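Local structure of transcriptional regulator, AsnC family (Agrobacterium tumefaciens str. C58, 3I4P) at residues T61-F66 and V108-I113; R6-I11 and R36-M41; E84-F89 and A125-R130. The protein probably regulates transcription as an Lrp/AsnC-type regulator, binding specific DNA sequences through a winged helix-turn-helix domain and assembling through its ligand-binding domain. One frame throughout, in Å; residues are numbered along the deposited sequence.

Contact 1 (T61-F66 and V108-I113); sequences TKVTVF and VVVPDI
V63 and V65 pair antiparallel with V110 and V108 through four backbone hydrogen bonds, the strand axes coming within 4.7 Å of each other at 150°. Both hydrogen-bonded pairs close with two bonds each, and V63 N meets V110 O at 2.8 Å. Between them T64 and V109 form a non-hydrogen-bonded pair. K62 and V63 both face V110, a classic beta bulge at the start of the strand. There the lysine chain, bent at its last torsion (chi4 -70°), brings K62 NZ to P111 O at 2.7 Å, tilted 24° from the carbonyl plane; a long flexible amine suits this exposed margin.

Beta-branched valines favour the extended backbone and give the sheet an apolar surface. V63 CB lies 4.2 Å from V110 CG2, and V65 CB 4.3 Å from V108 CB. On the opposite face T64 and V109 lie side by side, T64 OG1 being 3.9 Å from V109 CG1. P111, which has no N-H to donate, closes the strand, and D112 N-caps the next helix through OD1 to A115 N.

These are the two central strands of the ferredoxin-like sheet. V65, V108 and V110 support helix 113-126 through A115, Y116 and F119; the backbone of T64 hydrogen-bonds to A137 of strand 131-143, while V109 faces P148 of the second subunit.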
loop_
_atom_site.group_PDB
_atom_site.type_symbol
_atom_site.label_atom_id
_atom_site.label_comp_id
_atom_site.label_asym_id
_atom_site.label_seq_id
_atom_site.Cartn_x
_atom_site.Cartn_y
_atom_site.Cartn_z
ATOM N N THR A 61 -23.339 -12.242 -19.578
ATOM C CA THR A 61 -22.652 -12.020 -18.299
ATOM C C THR A 61 -21.125 -12.105 -18.474
ATOM O O THR A 61 -20.435 -12.789 -17.694
ATOM C CB THR A 61 -23.124 -13.031 -17.256
ATOM O OG1 THR A 61 -22.660 -14.318 -17.628
ATOM C CG2 THR A 61 -24.649 -13.059 -17.184
ATOM N N LYS A 62 -20.600 -11.384 -19.473
ATOM C CA LYS A 62 -19.202 -11.562 -19.939
ATOM C C LYS A 62 -18.138 -10.865 -19.106
ATOM O O LYS A 62 -16.953 -11.142 -19.294
ATOM C CB LYS A 62 -19.034 -11.126 -21.410
ATOM C CG LYS A 62 -19.013 -9.617 -21.636
ATOM C CD LYS A 62 -19.227 -9.200 -23.127
ATOM C CE LYS A 62 -19.358 -7.643 -23.288
ATOM N NZ LYS A 62 -20.645 -6.984 -22.732
ATOM N N VAL A 63 -18.534 -9.941 -18.223
ATOM C CA VAL A 63 -17.557 -9.222 -17.376
ATOM C C VAL A 63 -17.503 -9.905 -16.004
ATOM O O VAL A 63 -18.531 -10.231 -15.409
ATOM C CB VAL A 63 -17.871 -7.709 -17.245
ATOM C CG1 VAL A 63 -16.945 -7.046 -16.179
ATOM C CG2 VAL A 63 -17.761 -6.999 -18.621
ATOM N N THR A 64 -16.287 -10.167 -15.546
ATOM C CA THR A 64 -16.004 -10.612 -14.190
ATOM C C THR A 64 -15.371 -9.457 -13.395
ATOM O O THR A 64 -14.444 -8.802 -13.842
ATOM C CB THR A 64 -15.007 -11.817 -14.173
ATOM O OG1 THR A 64 -15.610 -12.944 -14.811
ATOM C CG2 THR A 64 -14.640 -12.194 -12.769
ATOM N N VAL A 65 -15.885 -9.246 -12.194
ATOM C CA VAL A 65 -15.386 -8.260 -11.269
ATOM C C VAL A 65 -15.030 -9.019 -9.995
ATOM O O VAL A 65 -15.820 -9.819 -9.506
ATOM C CB VAL A 65 -16.490 -7.248 -10.936
ATOM C CG1 VAL A 65 -15.905 -6.101 -10.120
ATOM C CG2 VAL A 65 -17.171 -6.799 -12.214
ATOM N N PHE A 66 -13.859 -8.759 -9.456
ATOM C CA PHE A 66 -13.464 -9.305 -8.159
ATOM C C PHE A 66 -13.615 -8.201 -7.137
ATOM O O PHE A 66 -12.937 -7.161 -7.221
ATOM C CB PHE A 66 -12.020 -9.848 -8.184
ATOM C CG PHE A 66 -11.937 -11.219 -8.754
ATOM C CD1 PHE A 66 -12.181 -12.321 -7.956
ATOM C CD2 PHE A 66 -11.706 -11.401 -10.115
ATOM C CE1 PHE A 66 -12.134 -13.623 -8.498
ATOM C CE2 PHE A 66 -11.673 -12.649 -10.651
ATOM C CZ PHE A 66 -11.879 -13.775 -9.839
ATOM N N VAL A 108 -17.979 -11.600 -9.177
ATOM C CA VAL A 108 -19.270 -11.092 -9.652
ATOM C C VAL A 108 -19.232 -11.126 -11.167
ATOM O O VAL A 108 -18.207 -10.802 -11.767
ATOM C CB VAL A 108 -19.536 -9.614 -9.126
ATOM C CG1 VAL A 108 -20.744 -8.935 -9.837
ATOM C CG2 VAL A 108 -19.686 -9.611 -7.580
ATOM N N VAL A 109 -20.333 -11.546 -11.780
ATOM C CA VAL A 109 -20.464 -11.522 -13.253
ATOM C C VAL A 109 -21.683 -10.641 -13.679
ATOM O O VAL A 109 -22.773 -10.680 -13.076
ATOM C CB VAL A 109 -20.503 -12.967 -13.861
ATOM C CG1 VAL A 109 -19.171 -13.753 -13.523
ATOM C CG2 VAL A 109 -21.694 -13.723 -13.353
ATOM N N VAL A 110 -21.450 -9.846 -14.728
ATOM C CA VAL A 110 -22.383 -8.851 -15.248
ATOM C C VAL A 110 -22.013 -8.644 -16.735
ATOM O O VAL A 110 -20.921 -9.055 -17.165
ATOM C CB VAL A 110 -22.311 -7.493 -14.447
ATOM C CG1 VAL A 110 -22.937 -7.631 -13.052
ATOM C CG2 VAL A 110 -20.882 -6.957 -14.359
ATOM N N PRO A 111 -22.910 -8.002 -17.528
ATOM C CA PRO A 111 -22.572 -7.704 -18.945
ATOM C C PRO A 111 -21.573 -6.557 -19.143
ATOM O O PRO A 111 -20.810 -6.563 -20.119
ATOM C CB PRO A 111 -23.922 -7.329 -19.566
ATOM C CG PRO A 111 -24.768 -6.888 -18.386
ATOM C CD PRO A 111 -24.336 -7.764 -17.244
ATOM N N ASP A 112 -21.583 -5.585 -18.236
ATOM C CA ASP A 112 -20.821 -4.337 -18.441
ATOM C C ASP A 112 -20.636 -3.545 -17.141
ATOM O O ASP A 112 -21.202 -3.912 -16.108
ATOM C CB ASP A 112 -21.464 -3.462 -19.539
ATOM C CG ASP A 112 -22.961 -3.190 -19.314
ATOM O OD1 ASP A 112 -23.432 -3.106 -18.157
ATOM O OD2 ASP A 112 -23.676 -3.039 -20.339
ATOM N N ILE A 113 -19.838 -2.472 -17.211
ATOM C CA ILE A 113 -19.584 -1.583 -16.083
ATOM C C ILE A 113 -20.891 -1.015 -15.498
ATOM O O ILE A 113 -21.073 -1.028 -14.290
ATOM C CB ILE A 113 -18.567 -0.435 -16.477
ATOM C CG1 ILE A 113 -17.145 -0.975 -16.502
ATOM C CG2 ILE A 113 -18.625 0.775 -15.549
ATOM C CD1 ILE A 113 -16.154 -0.024 -17.262
#

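Contact 2 (R6-I11 and R36-M41); sequences RKILRI and RRIQKM
R37 lays its aliphatic chain against I8 while its NH1 is gripped by two carboxylates, forming salt bridges with D5 and D2, both near the start of the chain. The paired acids should favour the charged guanidinium and fix where it sits. The arginine is extended from CG to NE, and this straightness carries the charge clear of the apolar interface and leaves the methylenes behind. I8 CD1 packs on them, 3.7 Å from R37 CD and 3.8 Å from R37 CB, the two side chains meeting at about a right angle. Arginine thus serves two surroundings at once, oily along its stem and ionic at its end.

I8 is the hub of the contact. Its CG2 branch turns the other way from CD1 and reaches I38 CG1 at 3.6 Å and the CE methyl of M41 at 3.9 Å, so one branched residue covers three partners. The axes of segments 6-11 and 36-41, on helices 3-12 and 31-43, the first and third of the winged helix-turn-helix domain, pass 10.7 Å apart at -76°, a spacing wide enough for large side chains to fill. In this fold the third helix normally reads DNA; the side packed here is its apolar one.

M41 is modelled as selenomethionine. M41 SE lies 3.7 Å from L9 CG, and the bend at chi3 (-70°) swings CE back toward I8. An unbranched, flexible side chain can follow the uneven surface offered by isoleucine and leucine. V27 of helix 20-27 also touches I8, and I47 of strand 47-54 packs on L9, I38 and M41, while L9 additionally meets L54 of the second subunit.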
loop_
_atom_site.group_PDB
_atom_site.type_symbol
_atom_site.label_atom_id
_atom_site.label_comp_id
_atom_site.label_asym_id
_atom_site.label_seq_id
_atom_site.Cartn_x
_atom_site.Cartn_y
_atom_site.Cartn_z
ATOM N N ARG A 6 -11.302 -42.747 -9.263
ATOM C CA ARG A 6 -10.658 -41.574 -9.825
ATOM C C ARG A 6 -10.803 -41.470 -11.361
ATOM O O ARG A 6 -11.104 -40.363 -11.876
ATOM C CB ARG A 6 -9.194 -41.523 -9.423
ATOM C CG ARG A 6 -8.495 -40.237 -9.866
ATOM C CD ARG A 6 -7.003 -40.381 -9.779
ATOM N NE ARG A 6 -6.497 -39.901 -8.517
ATOM C CZ ARG A 6 -5.414 -40.363 -7.907
ATOM N NH1 ARG A 6 -4.715 -41.379 -8.413
ATOM N NH2 ARG A 6 -5.056 -39.820 -6.748
ATOM N N LYS A 7 -10.590 -42.591 -12.073
ATOM C CA LYS A 7 -10.771 -42.627 -13.534
ATOM C C LYS A 7 -12.205 -42.250 -13.908
ATOM O O LYS A 7 -12.411 -41.504 -14.846
ATOM C CB LYS A 7 -10.484 -44.011 -14.111
ATOM C CG LYS A 7 -9.013 -44.400 -14.225
ATOM C CD LYS A 7 -8.864 -45.920 -14.362
ATOM C CE LYS A 7 -7.765 -46.342 -15.342
ATOM N NZ LYS A 7 -8.358 -46.847 -16.639
ATOM N N ILE A 8 -13.181 -42.762 -13.158
ATOM C CA ILE A 8 -14.601 -42.421 -13.367
ATOM C C ILE A 8 -14.859 -40.916 -13.172
ATOM O O ILE A 8 -15.411 -40.268 -14.043
ATOM C CB ILE A 8 -15.566 -43.293 -12.468
ATOM C CG1 ILE A 8 -15.496 -44.777 -12.891
ATOM C CG2 ILE A 8 -17.027 -42.769 -12.549
ATOM C CD1 ILE A 8 -16.137 -45.775 -11.883
ATOM N N LEU A 9 -14.410 -40.385 -12.041
ATOM C CA LEU A 9 -14.556 -38.961 -11.707
ATOM C C LEU A 9 -13.858 -38.024 -12.683
ATOM O O LEU A 9 -14.353 -36.918 -12.970
ATOM C CB LEU A 9 -14.061 -38.675 -10.284
ATOM C CG LEU A 9 -14.868 -39.326 -9.156
ATOM C CD1 LEU A 9 -14.190 -39.095 -7.794
ATOM C CD2 LEU A 9 -16.334 -38.882 -9.175
ATOM N N ARG A 10 -12.720 -38.450 -13.205
ATOM C CA ARG A 10 -11.979 -37.609 -14.146
ATOM C C ARG A 10 -12.783 -37.342 -15.428
ATOM O O ARG A 10 -12.730 -36.234 -16.001
ATOM C CB ARG A 10 -10.655 -38.270 -14.453
ATOM C CG ARG A 10 -9.754 -37.571 -15.450
ATOM C CD ARG A 10 -8.299 -38.206 -15.285
ATOM N NE ARG A 10 -7.628 -37.657 -14.087
ATOM C CZ ARG A 10 -6.873 -38.325 -13.214
ATOM N NH1 ARG A 10 -6.643 -39.645 -13.352
ATOM N NH2 ARG A 10 -6.318 -37.664 -12.187
ATOM N N ILE A 11 -13.532 -38.357 -15.862
ATOM C CA ILE A 11 -14.389 -38.218 -17.020
ATOM C C ILE A 11 -15.669 -37.452 -16.618
ATOM O O ILE A 11 -16.075 -36.536 -17.325
ATOM C CB ILE A 11 -14.736 -39.571 -17.650
ATOM C CG1 ILE A 11 -13.439 -40.276 -18.102
ATOM C CG2 ILE A 11 -15.735 -39.380 -18.821
ATOM C CD1 ILE A 11 -13.588 -41.736 -18.458
ATOM N N ARG A 36 -22.549 -49.089 -10.213
ATOM C CA ARG A 36 -22.545 -49.235 -8.753
ATOM C C ARG A 36 -21.525 -48.308 -8.061
ATOM O O ARG A 36 -21.786 -47.832 -6.972
ATOM C CB ARG A 36 -22.329 -50.708 -8.352
ATOM C CG ARG A 36 -23.573 -51.589 -8.549
ATOM C CD ARG A 36 -23.308 -53.093 -8.325
ATOM N NE ARG A 36 -22.720 -53.413 -7.019
ATOM N N ARG A 37 -20.391 -48.043 -8.706
ATOM C CA ARG A 37 -19.367 -47.144 -8.176
ATOM C C ARG A 37 -19.843 -45.694 -8.176
ATOM O O ARG A 37 -19.590 -44.933 -7.221
ATOM C CB ARG A 37 -18.084 -47.252 -9.000
ATOM C CG ARG A 37 -17.233 -48.474 -8.637
ATOM C CD ARG A 37 -16.130 -48.688 -9.645
ATOM N NE ARG A 37 -15.170 -49.701 -9.220
ATOM C CZ ARG A 37 -14.184 -49.511 -8.349
ATOM N NH1 ARG A 37 -14.006 -48.337 -7.757
ATOM N NH2 ARG A 37 -13.367 -50.521 -8.057
ATOM N N ILE A 38 -20.521 -45.333 -9.268
ATOM C CA ILE A 38 -21.060 -44.012 -9.455
ATOM C C ILE A 38 -22.157 -43.751 -8.414
ATOM O O ILE A 38 -22.150 -42.703 -7.797
ATOM C CB ILE A 38 -21.562 -43.799 -10.911
ATOM C CG1 ILE A 38 -20.374 -43.799 -11.890
ATOM C CG2 ILE A 38 -22.343 -42.474 -11.016
ATOM C CD1 ILE A 38 -20.735 -43.934 -13.355
ATOM N N GLN A 39 -23.062 -44.716 -8.231
ATOM C CA GLN A 39 -24.128 -44.641 -7.223
ATOM C C GLN A 39 -23.585 -44.403 -5.809
ATOM O O GLN A 39 -24.110 -43.568 -5.065
ATOM C CB GLN A 39 -24.971 -45.925 -7.237
ATOM C CG GLN A 39 -26.047 -45.978 -6.145
ATOM C CD GLN A 39 -27.066 -47.077 -6.358
ATOM O OE1 GLN A 39 -28.227 -46.807 -6.655
ATOM N NE2 GLN A 39 -26.638 -48.321 -6.208
ATOM N N LYS A 40 -22.546 -45.153 -5.445
ATOM C CA LYS A 40 -21.892 -45.042 -4.124
ATOM C C LYS A 40 -21.350 -43.607 -3.929
ATOM O O LYS A 40 -21.497 -43.014 -2.862
ATOM C CB LYS A 40 -20.730 -46.054 -4.010
ATOM C CG LYS A 40 -20.603 -46.835 -2.662
ATOM C CD LYS A 40 -19.740 -46.142 -1.581
ATOM C CE LYS A 40 -19.359 -47.088 -0.416
HETATM N N MSE A 41 -20.729 -43.071 -4.977
HETATM C CA MSE A 41 -20.120 -41.748 -4.929
HETATM C C MSE A 41 -21.148 -40.632 -4.856
HETATM O O MSE A 41 -20.890 -39.610 -4.211
HETATM C CB MSE A 41 -19.148 -41.543 -6.102
HETATM C CG MSE A 41 -17.825 -42.270 -5.847
HETATM SE SE MSE A 41 -16.419 -41.910 -7.078
HETATM C CE MSE A 41 -17.094 -42.781 -8.639
#

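Contact 3 (E84-F89 and A125-R130); sequences EVVSEF and AKIEIR
Apolar packing carries most of this contact, with the CG2 methyl of I127 as its focus. On the helix side V85 CG2 approaches I127 CG2 to 3.2 Å, tighter than normal van der Waals contact, so the exact spacing deserves caution; V86 CG2 lies at a more relaxed 4.1 Å from the same methyl. The valines are successive residues, and both turn a methyl onto the same isoleucine branch. With I127 CG1 between the backbone N and the carbonyl carbon (chi1 64°), CG2 is left anti to the carbonyl carbon and faces the helix. Compact branched aliphatic residues suit this junction between a helix end and the chain that follows the other helix.

A second kind of contact joins an aromatic ring to a lysine stem. F89 CZ touches K126 CD at 3.6 Å, the methylene coming in obliquely. F89 CZ and the K126 stem share an apolar contact, although K126 is an exposed residue. E88 OE1 lies 6.1 Å from K126 NZ, too far for a salt bridge, although the opposite charges may attract weakly.

The pairing joins the last turn of helix 76-88 and F89 to the chain leaving helix 113-126. F89 also meets F119 edge-to-face, V86 rests on V92 and F95 of strand 92-98, and F82 of helix 76-88 packs on I127 just before the chain enters strand 131-143.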
loop_
_atom_site.group_PDB
_atom_site.type_symbol
_atom_site.label_atom_id
_atom_site.label_comp_id
_atom_site.label_asym_id
_atom_site.label_seq_id
_atom_site.Cartn_x
_atom_site.Cartn_y
_atom_site.Cartn_z
ATOM N N GLU A 84 -25.244 -14.341 4.393
ATOM C CA GLU A 84 -26.524 -14.777 3.805
ATOM C C GLU A 84 -27.077 -13.776 2.758
ATOM O O GLU A 84 -27.620 -14.208 1.719
ATOM C CB GLU A 84 -27.600 -15.036 4.876
ATOM C CG GLU A 84 -27.448 -16.365 5.616
ATOM N N VAL A 85 -26.959 -12.462 3.005
ATOM C CA VAL A 85 -27.540 -11.480 2.070
ATOM C C VAL A 85 -26.645 -11.293 0.848
ATOM O O VAL A 85 -27.153 -11.134 -0.259
ATOM C CB VAL A 85 -27.916 -10.088 2.701
ATOM C CG1 VAL A 85 -28.675 -10.250 4.044
ATOM C CG2 VAL A 85 -26.719 -9.203 2.823
ATOM N N VAL A 86 -25.323 -11.319 1.021
ATOM C CA VAL A 86 -24.441 -11.311 -0.158
ATOM C C VAL A 86 -24.644 -12.584 -1.011
ATOM O O VAL A 86 -24.706 -12.506 -2.243
ATOM C CB VAL A 86 -22.959 -11.073 0.196
ATOM C CG1 VAL A 86 -22.131 -11.014 -1.080
ATOM C CG2 VAL A 86 -22.831 -9.754 0.984
ATOM N N SER A 87 -24.831 -13.724 -0.346
ATOM C CA SER A 87 -25.048 -15.011 -1.030
ATOM C C SER A 87 -26.306 -15.063 -1.881
ATOM O O SER A 87 -26.348 -15.815 -2.853
ATOM C CB SER A 87 -25.080 -16.178 -0.039
ATOM O OG SER A 87 -23.777 -16.443 0.415
ATOM N N GLU A 88 -27.322 -14.275 -1.535
ATOM C CA GLU A 88 -28.573 -14.339 -2.286
ATOM C C GLU A 88 -28.408 -13.721 -3.685
ATOM O O GLU A 88 -29.179 -14.049 -4.572
ATOM C CB GLU A 88 -29.754 -13.683 -1.528
ATOM C CG GLU A 88 -30.336 -14.513 -0.344
ATOM C CD GLU A 88 -31.126 -13.641 0.697
ATOM O OE1 GLU A 88 -31.869 -12.709 0.280
ATOM O OE2 GLU A 88 -30.997 -13.871 1.937
ATOM N N PHE A 89 -27.430 -12.839 -3.887
ATOM C CA PHE A 89 -27.325 -12.145 -5.171
ATOM C C PHE A 89 -26.910 -13.163 -6.198
ATOM O O PHE A 89 -25.880 -13.851 -6.023
ATOM C CB PHE A 89 -26.325 -10.975 -5.156
ATOM C CG PHE A 89 -26.797 -9.776 -4.387
ATOM C CD1 PHE A 89 -27.597 -8.808 -5.002
ATOM C CD2 PHE A 89 -26.443 -9.609 -3.054
ATOM C CE1 PHE A 89 -28.048 -7.712 -4.286
ATOM C CE2 PHE A 89 -26.891 -8.505 -2.321
ATOM C CZ PHE A 89 -27.703 -7.562 -2.935
ATOM N N ALA A 125 -27.054 -1.139 -0.525
ATOM C CA ALA A 125 -28.309 -0.792 0.174
ATOM C C ALA A 125 -28.595 -1.802 1.288
ATOM O O ALA A 125 -29.140 -1.453 2.316
ATOM C CB ALA A 125 -29.511 -0.713 -0.799
ATOM N N LYS A 126 -28.178 -3.045 1.076
ATOM C CA LYS A 126 -28.515 -4.167 1.944
ATOM C C LYS A 126 -27.459 -4.514 2.994
ATOM O O LYS A 126 -27.750 -5.288 3.900
ATOM C CB LYS A 126 -28.750 -5.422 1.083
ATOM C CG LYS A 126 -30.175 -5.589 0.578
ATOM C CD LYS A 126 -30.212 -6.613 -0.567
ATOM C CE LYS A 126 -31.458 -7.492 -0.526
ATOM N NZ LYS A 126 -32.680 -6.709 -0.225
ATOM N N ILE A 127 -26.239 -4.002 2.864
ATOM C CA ILE A 127 -25.148 -4.333 3.794
ATOM C C ILE A 127 -24.429 -3.055 4.186
ATOM O O ILE A 127 -24.577 -2.045 3.510
ATOM C CB ILE A 127 -24.106 -5.311 3.158
ATOM C CG1 ILE A 127 -23.390 -4.653 1.952
ATOM C CG2 ILE A 127 -24.783 -6.630 2.740
ATOM C CD1 ILE A 127 -22.025 -5.265 1.558
ATOM N N GLU A 128 -23.657 -3.079 5.276
ATOM C CA GLU A 128 -22.688 -1.989 5.515
ATOM C C GLU A 128 -21.249 -2.436 5.798
ATOM O O GLU A 128 -20.965 -3.338 6.605
ATOM C CB GLU A 128 -23.189 -0.926 6.507
ATOM C CG GLU A 128 -23.938 0.307 5.834
ATOM C CD GLU A 128 -23.690 0.484 4.287
ATOM O OE1 GLU A 128 -22.594 0.109 3.744
ATOM O OE2 GLU A 128 -24.628 1.014 3.620
ATOM N N ILE A 129 -20.361 -1.767 5.068
ATOM C CA ILE A 129 -19.026 -2.248 4.756
ATOM C C ILE A 129 -18.092 -1.031 4.761
ATOM O O ILE A 129 -18.348 -0.049 4.038
ATOM C CB ILE A 129 -18.998 -2.903 3.358
ATOM C CG1 ILE A 129 -19.394 -1.885 2.298
ATOM C CG2 ILE A 129 -19.931 -4.104 3.293
ATOM N N ARG A 130 -17.037 -1.108 5.585
ATOM C CA ARG A 130 -15.989 -0.082 5.650
ATOM C C ARG A 130 -15.417 0.262 4.257
ATOM O O ARG A 130 -15.422 1.420 3.830
ATOM C CB ARG A 130 -14.853 -0.559 6.571
ATOM C CG ARG A 130 -14.368 0.469 7.579
ATOM C CD ARG A 130 -12.883 0.314 7.992
ATOM N NE ARG A 130 -12.335 -1.053 7.897
ATOM C CZ ARG A 130 -11.052 -1.370 8.096
ATOM N NH1 ARG A 130 -10.155 -0.430 8.424
ATOM N NH2 ARG A 130 -10.663 -2.643 7.976
#

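Contacts 1 and 3 belong to the Lrp/AsnC ligand-binding domain, their centres about 18 Å apart, whereas contact 2 lies in the DNA-binding domain, about 34 Å and 38 Å from them between centres. Contact 1 is core sheet, held mainly by backbone hydrogen bonds with valines on both faces of the strands; contacts 2 and 3 rely on side chains alone. Contact 2 is buried and edged by a charged arginine, while contact 3 mixes a buried aliphatic patch with an exposed lysine. Each strand of contact 1 leads into a helix of contact 3, 63-70 into 76-88 and 104-110 into 113-126, so the same two strand-helix units meet twice.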